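Local coordinates for trehalose synthase regulatory protein (Candida albicans, PDB 5HUS) that probably regulates the trehalose synthase complex, this being the C-terminal domain, of the HAD-like trehalose-phosphatase family, at residues N18-I23 against N213-Q218; F101-L104 against N109-S112; A204-L209 against K233-S238; K219-V222 against E227-Q230. All blocks are in the same frame, centred on the assembly; numbering follows the deposited sequence.

Contact 1: N18-I23 against N213-Q218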
# COMPACT_ATOMS: atom_id res chain seq x y z
N ASN A 18 22.76 -8.29 -10.06
CA ASN A 18 22.81 -7.99 -11.48
C ASN A 18 21.40 -8.01 -12.07
O ASN A 18 20.85 -9.07 -12.36
CB ASN A 18 23.71 -8.99 -12.21
CG ASN A 18 24.01 -8.57 -13.63
OD1 ASN A 18 23.75 -7.44 -14.02
ND2 ASN A 18 24.59 -9.49 -14.40
N GLY A 19 20.81 -6.82 -12.22
CA GLY A 19 19.45 -6.71 -12.72
C GLY A 19 18.71 -5.54 -12.10
O GLY A 19 19.29 -4.73 -11.38
N LYS A 20 17.41 -5.46 -12.38
CA LYS A 20 16.59 -4.35 -11.90
C LYS A 20 16.28 -4.44 -10.40
O LYS A 20 16.21 -5.53 -9.83
CB LYS A 20 15.28 -4.28 -12.69
CG LYS A 20 15.43 -3.98 -14.17
CD LYS A 20 14.11 -4.22 -14.89
CE LYS A 20 14.17 -3.85 -16.37
NZ LYS A 20 12.86 -4.12 -17.03
N ARG A 21 16.07 -3.28 -9.78
CA ARG A 21 15.71 -3.21 -8.37
C ARG A 21 14.36 -2.52 -8.24
O ARG A 21 14.17 -1.42 -8.76
CB ARG A 21 16.76 -2.44 -7.57
CG ARG A 21 18.20 -2.86 -7.86
CD ARG A 21 19.16 -1.81 -7.35
NE ARG A 21 20.53 -1.98 -7.83
CZ ARG A 21 21.47 -1.06 -7.71
NH1 ARG A 21 21.20 0.10 -7.12
NH2 ARG A 21 22.70 -1.29 -8.17
N LEU A 22 13.43 -3.17 -7.54
CA LEU A 22 12.08 -2.64 -7.34
C LEU A 22 11.88 -2.28 -5.88
O LEU A 22 12.09 -3.11 -5.00
CB LEU A 22 11.02 -3.66 -7.78
CG LEU A 22 9.56 -3.26 -7.50
CD1 LEU A 22 9.19 -2.00 -8.26
CD2 LEU A 22 8.64 -4.41 -7.86
N ILE A 23 11.51 -1.02 -5.64
CA ILE A 23 11.34 -0.52 -4.29
C ILE A 23 9.93 0.00 -4.12
O ILE A 23 9.49 0.85 -4.90
CB ILE A 23 12.36 0.59 -3.96
CG1 ILE A 23 13.78 0.01 -4.01
CG2 ILE A 23 12.06 1.20 -2.60
CD1 ILE A 23 14.89 1.04 -3.88
N ASN A 213 9.51 -7.04 -14.16
CA ASN A 213 10.22 -8.32 -14.20
C ASN A 213 10.13 -9.00 -15.56
O ASN A 213 11.07 -9.67 -15.99
CB ASN A 213 9.66 -9.27 -13.13
CG ASN A 213 10.57 -10.45 -12.85
OD1 ASN A 213 11.79 -10.32 -12.88
ND2 ASN A 213 9.98 -11.60 -12.57
N SER A 214 9.01 -8.82 -16.24
CA SER A 214 8.77 -9.50 -17.51
C SER A 214 8.69 -8.53 -18.67
O SER A 214 8.35 -8.91 -19.79
CB SER A 214 7.49 -10.33 -17.44
OG SER A 214 7.52 -11.23 -16.34
N ASN A 215 8.99 -7.26 -18.39
CA ASN A 215 8.92 -6.19 -19.38
C ASN A 215 7.57 -6.10 -20.09
O ASN A 215 7.52 -6.10 -21.32
CB ASN A 215 10.04 -6.34 -20.41
CG ASN A 215 10.94 -5.13 -20.47
OD1 ASN A 215 10.53 -4.06 -20.93
ND2 ASN A 215 12.17 -5.29 -20.00
N LEU A 216 6.50 -6.02 -19.32
CA LEU A 216 5.16 -5.87 -19.90
C LEU A 216 4.82 -4.42 -20.20
O LEU A 216 5.08 -3.54 -19.38
CB LEU A 216 4.11 -6.44 -18.96
CG LEU A 216 4.42 -7.77 -18.30
CD1 LEU A 216 3.31 -8.15 -17.34
CD2 LEU A 216 4.63 -8.85 -19.35
N ASP A 217 4.24 -4.16 -21.36
CA ASP A 217 3.71 -2.82 -21.59
C ASP A 217 2.28 -2.74 -21.07
O ASP A 217 1.64 -3.76 -20.80
CB ASP A 217 3.78 -2.42 -23.07
CG ASP A 217 3.10 -3.41 -23.99
OD1 ASP A 217 2.07 -4.01 -23.60
OD2 ASP A 217 3.58 -3.58 -25.13
N GLN A 218 1.79 -1.51 -20.93
CA GLN A 218 0.52 -1.25 -20.29
C GLN A 218 -0.65 -1.90 -21.01
O GLN A 218 -1.55 -2.44 -20.37
CB GLN A 218 0.29 0.26 -20.21
CG GLN A 218 -0.93 0.67 -19.41
CD GLN A 218 -0.69 1.95 -18.66
OE1 GLN A 218 0.41 2.19 -18.15
NE2 GLN A 218 -1.71 2.79 -18.58
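Lys-20 reaches across to Asn-215, and this one pair of side chains makes the whole contact. In the polar part, NZ of Lys-20 comes within 3.3 Å of a terminal amide atom of Asn-215 (modelled as ND2), which may be a hydrogen bond if the amide is turned over. The firmer partner of the ammonium is the backbone carbonyl of His-212, near the end of helix 200-213. The helix dipole would probably favour a positive charge there, suiting a lysine. With CG placed beside the backbone N (chi1 -64°) and the rest of the chain extended, the amine is carried far out from the strand. Asn-215 takes left-handed backbone angles, phi and psi both 53°, a conformation asparagine tolerates better than most residues, and so turns the chain after the helix.

Apolar packing falls to Leu-22, two residues along the strand, which touches Val-208 and Leu-209 of that helix. Through its backbone, Lys-20 bonds to Glu-242 and Ala-244, tying strand 20-26 to the adjacent parallel strand 243-250. A helix laid over a parallel sheet, its end meeting the start of a central strand, is the layered alpha/beta pattern of the Rossmann-like HAD core.

Contact 2: F101-L104 against N109-S112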
# COMPACT_ATOMS: atom_id res chain seq x y z
N PHE A 101 -5.58 0.97 -8.02
CA PHE A 101 -5.14 1.67 -9.23
C PHE A 101 -3.63 1.83 -9.26
O PHE A 101 -3.03 2.11 -8.24
CB PHE A 101 -5.81 3.05 -9.32
CG PHE A 101 -7.30 3.01 -9.15
CD1 PHE A 101 -8.12 2.65 -10.21
CD2 PHE A 101 -7.88 3.31 -7.93
CE1 PHE A 101 -9.50 2.60 -10.05
CE2 PHE A 101 -9.25 3.26 -7.76
CZ PHE A 101 -10.07 2.91 -8.82
N VAL A 102 -3.04 1.65 -10.43
CA VAL A 102 -1.59 1.71 -10.59
C VAL A 102 -1.22 2.63 -11.74
O VAL A 102 -1.74 2.49 -12.84
CB VAL A 102 -0.98 0.31 -10.86
CG1 VAL A 102 0.52 0.44 -11.18
CG2 VAL A 102 -1.21 -0.62 -9.68
N LYS A 103 -0.31 3.57 -11.47
CA LYS A 103 0.27 4.36 -12.54
C LYS A 103 1.76 4.03 -12.63
O LYS A 103 2.57 4.46 -11.81
CB LYS A 103 0.04 5.87 -12.33
CG LYS A 103 0.68 6.75 -13.39
CD LYS A 103 0.23 8.21 -13.26
CE LYS A 103 -1.21 8.37 -13.72
NZ LYS A 103 -1.64 9.81 -13.81
N LEU A 104 2.09 3.20 -13.62
CA LEU A 104 3.47 2.79 -13.87
C LEU A 104 4.33 3.99 -14.18
O LEU A 104 3.85 5.00 -14.69
CB LEU A 104 3.52 1.79 -15.02
CG LEU A 104 2.68 0.52 -14.84
CD1 LEU A 104 2.59 -0.24 -16.16
CD2 LEU A 104 3.26 -0.37 -13.75
N ASN A 109 -1.62 7.25 -17.93
CA ASN A 109 -2.91 6.75 -17.49
C ASN A 109 -2.82 5.76 -16.34
O ASN A 109 -1.82 5.06 -16.19
CB ASN A 109 -3.65 6.11 -18.66
CG ASN A 109 -4.05 7.12 -19.71
OD1 ASN A 109 -4.51 8.21 -19.38
ND2 ASN A 109 -3.87 6.77 -20.97
N TRP A 110 -3.87 5.70 -15.53
CA TRP A 110 -3.96 4.70 -14.48
C TRP A 110 -4.47 3.38 -15.01
O TRP A 110 -5.37 3.34 -15.85
CB TRP A 110 -4.89 5.16 -13.35
CG TRP A 110 -4.43 6.35 -12.59
CD1 TRP A 110 -4.67 7.66 -12.89
CD2 TRP A 110 -3.67 6.35 -11.37
NE1 TRP A 110 -4.09 8.48 -11.94
CE2 TRP A 110 -3.48 7.69 -11.00
CE3 TRP A 110 -3.14 5.34 -10.57
CZ2 TRP A 110 -2.77 8.05 -9.85
CZ3 TRP A 110 -2.43 5.70 -9.43
CH2 TRP A 110 -2.25 7.05 -9.08
N ILE A 111 -3.89 2.32 -14.49
CA ILE A 111 -4.41 0.97 -14.66
C ILE A 111 -5.39 0.68 -13.55
O ILE A 111 -5.09 0.90 -12.37
CB ILE A 111 -3.30 -0.07 -14.63
CG1 ILE A 111 -2.34 0.12 -15.80
CG2 ILE A 111 -3.90 -1.48 -14.61
CD1 ILE A 111 -1.06 -0.66 -15.65
N SER A 112 -6.57 0.20 -13.91
CA SER A 112 -7.55 -0.17 -12.90
C SER A 112 -7.47 -1.67 -12.61
O SER A 112 -7.95 -2.50 -13.38
CB SER A 112 -8.96 0.22 -13.34
OG SER A 112 -9.90 -0.01 -12.30
O HOH W 1 -0.09 2.91 -15.62
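Val-102 and Ile-111 form an antiparallel hydrogen-bonded pair: Val-102 N gives to Ile-111 O at 2.9 Å, and Ile-111 N gives to Val-102 O at 2.7 Å, nearly straight (171°). The neighbouring pair, Phe-101 with Ser-112, is non-hydrogen-bonded. Past Val-102 the chains are joined by a water, which accepts from Leu-104 N and lies 2.8 Å from Asn-109 O.

Lys-103 crosses the indole of Trp-110 at about a right angle, touching it with CB and CE; CE lies 3.5 Å from the centroid of the five-membered ring and almost straight above it, a CH-pi contact. A bend at chi3 (-73°) in the otherwise extended lysine brings CE over that ring. NZ and the indole NE1 are both donors and do not bond each other; instead the carboxylate of Asp-83 takes both, OD1 in a salt bridge to the amine and OD2 from the indole. Lysine thus serves doubly, its methylenes against the ring and its amine paired with Asp-83. Beside this pair, CB of Phe-101 approaches CE3 of Trp-110 at 3.7 Å. At the other end of Phe-101, CE1 sits 3.5 Å from OG of Ser-112, a hydroxyl that is bonded to Ala-114 O.

Branched aliphatic residues fill the reverse face, where CD1 of Leu-104 meets CD1 of Ile-111 at 3.7 Å. This beta hairpin ends the main sheet beyond strand 93-96. Its Val-102, Leu-104 and Ile-111 face lies on helices 200-213 and 218-223, while Trp-110 rests on Leu-94 and Ala-96 of strand 93-96.

Contact 3: A204-L209 against K233-S238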
# COMPACT_ATOMS: atom_id res chain seq x y z
N ALA A 204 -1.53 -5.63 -6.42
CA ALA A 204 -0.88 -4.48 -7.05
C ALA A 204 0.64 -4.64 -7.06
O ALA A 204 1.29 -4.33 -8.06
CB ALA A 204 -1.27 -3.18 -6.35
N ILE A 205 1.20 -5.11 -5.96
CA ILE A 205 2.63 -5.34 -5.89
C ILE A 205 3.03 -6.38 -6.93
O ILE A 205 4.00 -6.20 -7.66
CB ILE A 205 3.07 -5.78 -4.47
CG1 ILE A 205 2.94 -4.60 -3.50
CG2 ILE A 205 4.53 -6.30 -4.50
CD1 ILE A 205 3.16 -4.95 -2.05
N ARG A 206 2.25 -7.45 -7.02
CA ARG A 206 2.51 -8.50 -8.00
C ARG A 206 2.44 -7.95 -9.42
O ARG A 206 3.25 -8.30 -10.26
CB ARG A 206 1.52 -9.65 -7.83
CG ARG A 206 1.67 -10.73 -8.90
CD ARG A 206 0.72 -11.90 -8.66
NE ARG A 206 -0.68 -11.53 -8.79
CZ ARG A 206 -1.70 -12.37 -8.59
NH1 ARG A 206 -1.46 -13.63 -8.25
NH2 ARG A 206 -2.95 -11.94 -8.73
N LEU A 207 1.48 -7.06 -9.68
CA LEU A 207 1.33 -6.45 -11.00
C LEU A 207 2.54 -5.58 -11.35
O LEU A 207 3.10 -5.68 -12.45
CB LEU A 207 0.03 -5.63 -11.05
CG LEU A 207 -0.34 -4.91 -12.35
CD1 LEU A 207 -1.85 -4.71 -12.41
CD2 LEU A 207 0.35 -3.54 -12.50
N VAL A 208 2.93 -4.70 -10.43
CA VAL A 208 4.08 -3.83 -10.67
C VAL A 208 5.35 -4.66 -10.85
O VAL A 208 6.12 -4.43 -11.78
CB VAL A 208 4.26 -2.83 -9.51
CG1 VAL A 208 5.56 -2.06 -9.66
CG2 VAL A 208 3.06 -1.87 -9.47
N LEU A 209 5.54 -5.65 -9.99
CA LEU A 209 6.68 -6.55 -10.11
C LEU A 209 6.68 -7.25 -11.48
O LEU A 209 7.72 -7.27 -12.15
CB LEU A 209 6.69 -7.57 -8.98
CG LEU A 209 7.77 -8.65 -9.03
CD1 LEU A 209 9.17 -8.04 -9.09
CD2 LEU A 209 7.65 -9.56 -7.82
N LYS A 233 -2.76 -17.06 -4.85
CA LYS A 233 -2.34 -18.46 -4.82
C LYS A 233 -1.73 -18.93 -6.14
O LYS A 233 -0.73 -19.64 -6.16
CB LYS A 233 -3.52 -19.36 -4.45
CG LYS A 233 -4.41 -18.81 -3.34
CD LYS A 233 -5.61 -19.72 -3.10
CE LYS A 233 -6.39 -19.97 -4.38
NZ LYS A 233 -7.43 -21.02 -4.23
N ASP A 234 -2.35 -18.52 -7.25
CA ASP A 234 -1.91 -18.91 -8.58
C ASP A 234 -0.78 -18.02 -9.10
O ASP A 234 -1.03 -16.90 -9.54
CB ASP A 234 -3.08 -18.87 -9.56
CG ASP A 234 -4.41 -19.12 -8.88
OD1 ASP A 234 -4.44 -19.89 -7.89
OD2 ASP A 234 -5.42 -18.55 -9.32
N ASP A 235 0.45 -18.52 -9.05
CA ASP A 235 1.60 -17.72 -9.46
C ASP A 235 2.71 -18.52 -10.13
O ASP A 235 3.50 -19.19 -9.46
CB ASP A 235 2.17 -16.96 -8.26
CG ASP A 235 1.48 -15.63 -8.03
OD1 ASP A 235 1.01 -15.03 -9.02
OD2 ASP A 235 1.40 -15.19 -6.86
N ILE A 236 2.76 -18.45 -11.46
CA ILE A 236 3.90 -18.94 -12.22
C ILE A 236 4.45 -17.79 -13.06
O ILE A 236 3.79 -17.33 -13.99
CB ILE A 236 3.52 -20.13 -13.14
CG1 ILE A 236 2.00 -20.29 -13.22
CG2 ILE A 236 4.18 -21.41 -12.65
CD1 ILE A 236 1.45 -20.15 -14.63
N PRO A 237 5.66 -17.32 -12.72
CA PRO A 237 6.25 -16.16 -13.40
C PRO A 237 6.99 -16.55 -14.68
O PRO A 237 7.53 -17.65 -14.77
CB PRO A 237 7.22 -15.62 -12.35
CG PRO A 237 7.67 -16.85 -11.61
CD PRO A 237 6.50 -17.81 -11.62
N SER A 238 7.02 -15.64 -15.65
CA SER A 238 7.66 -15.90 -16.94
C SER A 238 9.15 -16.16 -16.78
O SER A 238 9.72 -15.93 -15.71
CB SER A 238 7.44 -14.72 -17.90
OG SER A 238 8.04 -13.54 -17.41
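Arg-206 and Asp-235 are joined by a salt bridge through a single hydrogen bond, NH1 to OD1 at 2.9 Å, bent to 145° at the hydrogen. The bond comes in on the syn side of the carboxylate but well out of its plane, and the guanidinium and carboxylate planes stand 89° apart, so this is not the flat, two-bonded pairing. The other terminal nitrogen is held more fully: NH2 gives to the carbonyl oxygens of Gln-230 and Phe-228, and NH1 has a weak bond to Pro-231 O. An arginine suits this place because its spread of N-H groups can gather several carbonyls as well as an acid, while Asp-235 adds the counter-charge from the solvent side.

Extended through chi1 and chi2, Arg-206 brings its CD to 3.2 Å from OD1 of Asp-235; the bend at chi3 (66°) then turns NE and the guanidinium aside. The side chain also packs on Tyr-262 and Met-232.

Helix 200-213 turns the aliphatic side of this turn the other way: Ile-205, Val-208 and Leu-209 lie on strand 20-26, and Ile-205 and Leu-209 also meet strand 243-250. The loop carrying Asp-235 runs from helix 225-229 to strand 243-250.

Contact 4: K219-V222 against E227-Q230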
# COMPACT_ATOMS: atom_id res chain seq x y z
N LYS A 219 -0.62 -1.86 -22.34
CA LYS A 219 -1.70 -2.43 -23.13
C LYS A 219 -1.86 -3.91 -22.85
O LYS A 219 -2.98 -4.41 -22.77
CB LYS A 219 -1.46 -2.18 -24.62
CG LYS A 219 -1.62 -0.73 -25.04
CD LYS A 219 -1.77 -0.58 -26.54
CE LYS A 219 -1.99 0.87 -26.94
NZ LYS A 219 -3.20 1.47 -26.29
N TYR A 220 -0.75 -4.62 -22.68
CA TYR A 220 -0.81 -6.04 -22.36
C TYR A 220 -1.46 -6.24 -20.99
O TYR A 220 -2.33 -7.09 -20.83
CB TYR A 220 0.59 -6.67 -22.38
CG TYR A 220 0.61 -8.10 -21.91
CD1 TYR A 220 0.43 -9.15 -22.81
CD2 TYR A 220 0.82 -8.41 -20.57
CE1 TYR A 220 0.45 -10.46 -22.38
CE2 TYR A 220 0.84 -9.72 -20.14
CZ TYR A 220 0.65 -10.75 -21.04
OH TYR A 220 0.67 -12.05 -20.60
N VAL A 221 -1.01 -5.46 -20.01
CA VAL A 221 -1.54 -5.56 -18.66
C VAL A 221 -3.05 -5.29 -18.63
O VAL A 221 -3.81 -6.05 -18.03
CB VAL A 221 -0.83 -4.58 -17.71
CG1 VAL A 221 -1.49 -4.60 -16.33
CG2 VAL A 221 0.64 -4.94 -17.60
N VAL A 222 -3.47 -4.21 -19.29
CA VAL A 222 -4.88 -3.86 -19.33
C VAL A 222 -5.70 -4.96 -20.01
O VAL A 222 -6.73 -5.39 -19.49
CB VAL A 222 -5.11 -2.50 -20.03
CG1 VAL A 222 -6.59 -2.22 -20.19
CG2 VAL A 222 -4.43 -1.38 -19.23
N GLU A 227 -5.98 -11.78 -15.26
CA GLU A 227 -4.88 -12.55 -14.69
C GLU A 227 -4.28 -11.90 -13.44
O GLU A 227 -3.90 -12.59 -12.50
CB GLU A 227 -3.79 -12.76 -15.74
CG GLU A 227 -4.20 -13.65 -16.91
CD GLU A 227 -3.12 -13.75 -17.96
OE1 GLU A 227 -1.93 -13.57 -17.62
OE2 GLU A 227 -3.46 -14.02 -19.13
N PHE A 228 -4.20 -10.57 -13.44
CA PHE A 228 -3.65 -9.87 -12.28
C PHE A 228 -4.67 -9.73 -11.15
O PHE A 228 -4.32 -9.42 -10.01
CB PHE A 228 -3.11 -8.50 -12.71
CG PHE A 228 -1.93 -8.60 -13.65
CD1 PHE A 228 -2.09 -8.42 -15.01
CD2 PHE A 228 -0.68 -8.93 -13.16
CE1 PHE A 228 -1.02 -8.55 -15.88
CE2 PHE A 228 0.40 -9.06 -14.02
CZ PHE A 228 0.23 -8.86 -15.38
N GLN A 229 -5.94 -10.00 -11.46
CA GLN A 229 -7.00 -9.96 -10.47
C GLN A 229 -7.25 -11.33 -9.82
O GLN A 229 -7.99 -11.43 -8.85
CB GLN A 229 -8.30 -9.46 -11.10
CG GLN A 229 -8.21 -8.07 -11.68
CD GLN A 229 -9.38 -7.74 -12.59
OE1 GLN A 229 -10.02 -8.64 -13.15
NE2 GLN A 229 -9.66 -6.46 -12.74
N GLN A 230 -6.63 -12.36 -10.38
CA GLN A 230 -6.79 -13.72 -9.86
C GLN A 230 -6.19 -13.83 -8.46
O GLN A 230 -5.38 -12.98 -8.08
CB GLN A 230 -6.13 -14.73 -10.82
CG GLN A 230 -4.64 -14.93 -10.63
CD GLN A 230 -3.99 -15.67 -11.80
OE1 GLN A 230 -4.68 -16.08 -12.73
NE2 GLN A 230 -2.68 -15.82 -11.75
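The ring of Phe-228 meets Val-221 obliquely, with CG1 of Val-221 4.0 Å from CE1 of Phe-228. The same methyl lies 4.1 Å from CD1 of Phe-228, and CE1 is also 4.1 Å from CA of Val-221, so one flank of the ring follows both the methyl and the backbone of the helix. The two side chains cross at about a right angle. Val-221 has CG1 anti to its backbone N (chi1 174°), the placement that turns this branch to the phenyl. The ring is further packed by Leu-207 and Ser-210 of helix 200-213 and by the loop residues Leu-113 and Leu-216.

The other flat group, the phenol of Tyr-220, stacks with the imidazole of His-224, and its OH remains 4.2 Å from OE1 of Glu-227, beyond hydrogen-bonding distance.

Helices 218-223 and 225-229 are two short helices that follow each other closely, running in much the same direction, with Val-221 and Phe-228 both packed against helix 200-213. A compact beta-branched valine is consistent with the 8.0 Å between CA of Val-221 and CA of Phe-228, and the broad phenylalanine spans the gap between the helices. No hydrogen bond crosses between the segments; the contact is apolar, and both Val-221 and Phe-228 are buried. The second helix is weakly bonded: Gln-230 N reaches Glu-227 O in a weak bond of 3.5 Å.

How the contacts relate
Helix 200-213 is the common element: contact 3 lies on it, contact 1 follows its end, and contacts 2 and 4 pack on its sides. Contacts 3 and 4 are closest, with centres about 10 Å apart, joined by CD1 of Leu-207 on CG1 of Val-221 at 3.9 Å; contacts 2 and 4 are about 11 Å apart, where CD1 of Ile-111 touches the same CG1 at 4.0 Å. Contact 1 is linked to contact 3 by a probable hydrogen bond of 2.6 Å between OG of Ser-214 and OG of Ser-238, and to contact 4 by CB of Leu-216, 4.0 Å from CG2 of Val-221. In HAD proteins the active site lies at the C-terminal ends of the parallel strands; contact 1 is at the other end.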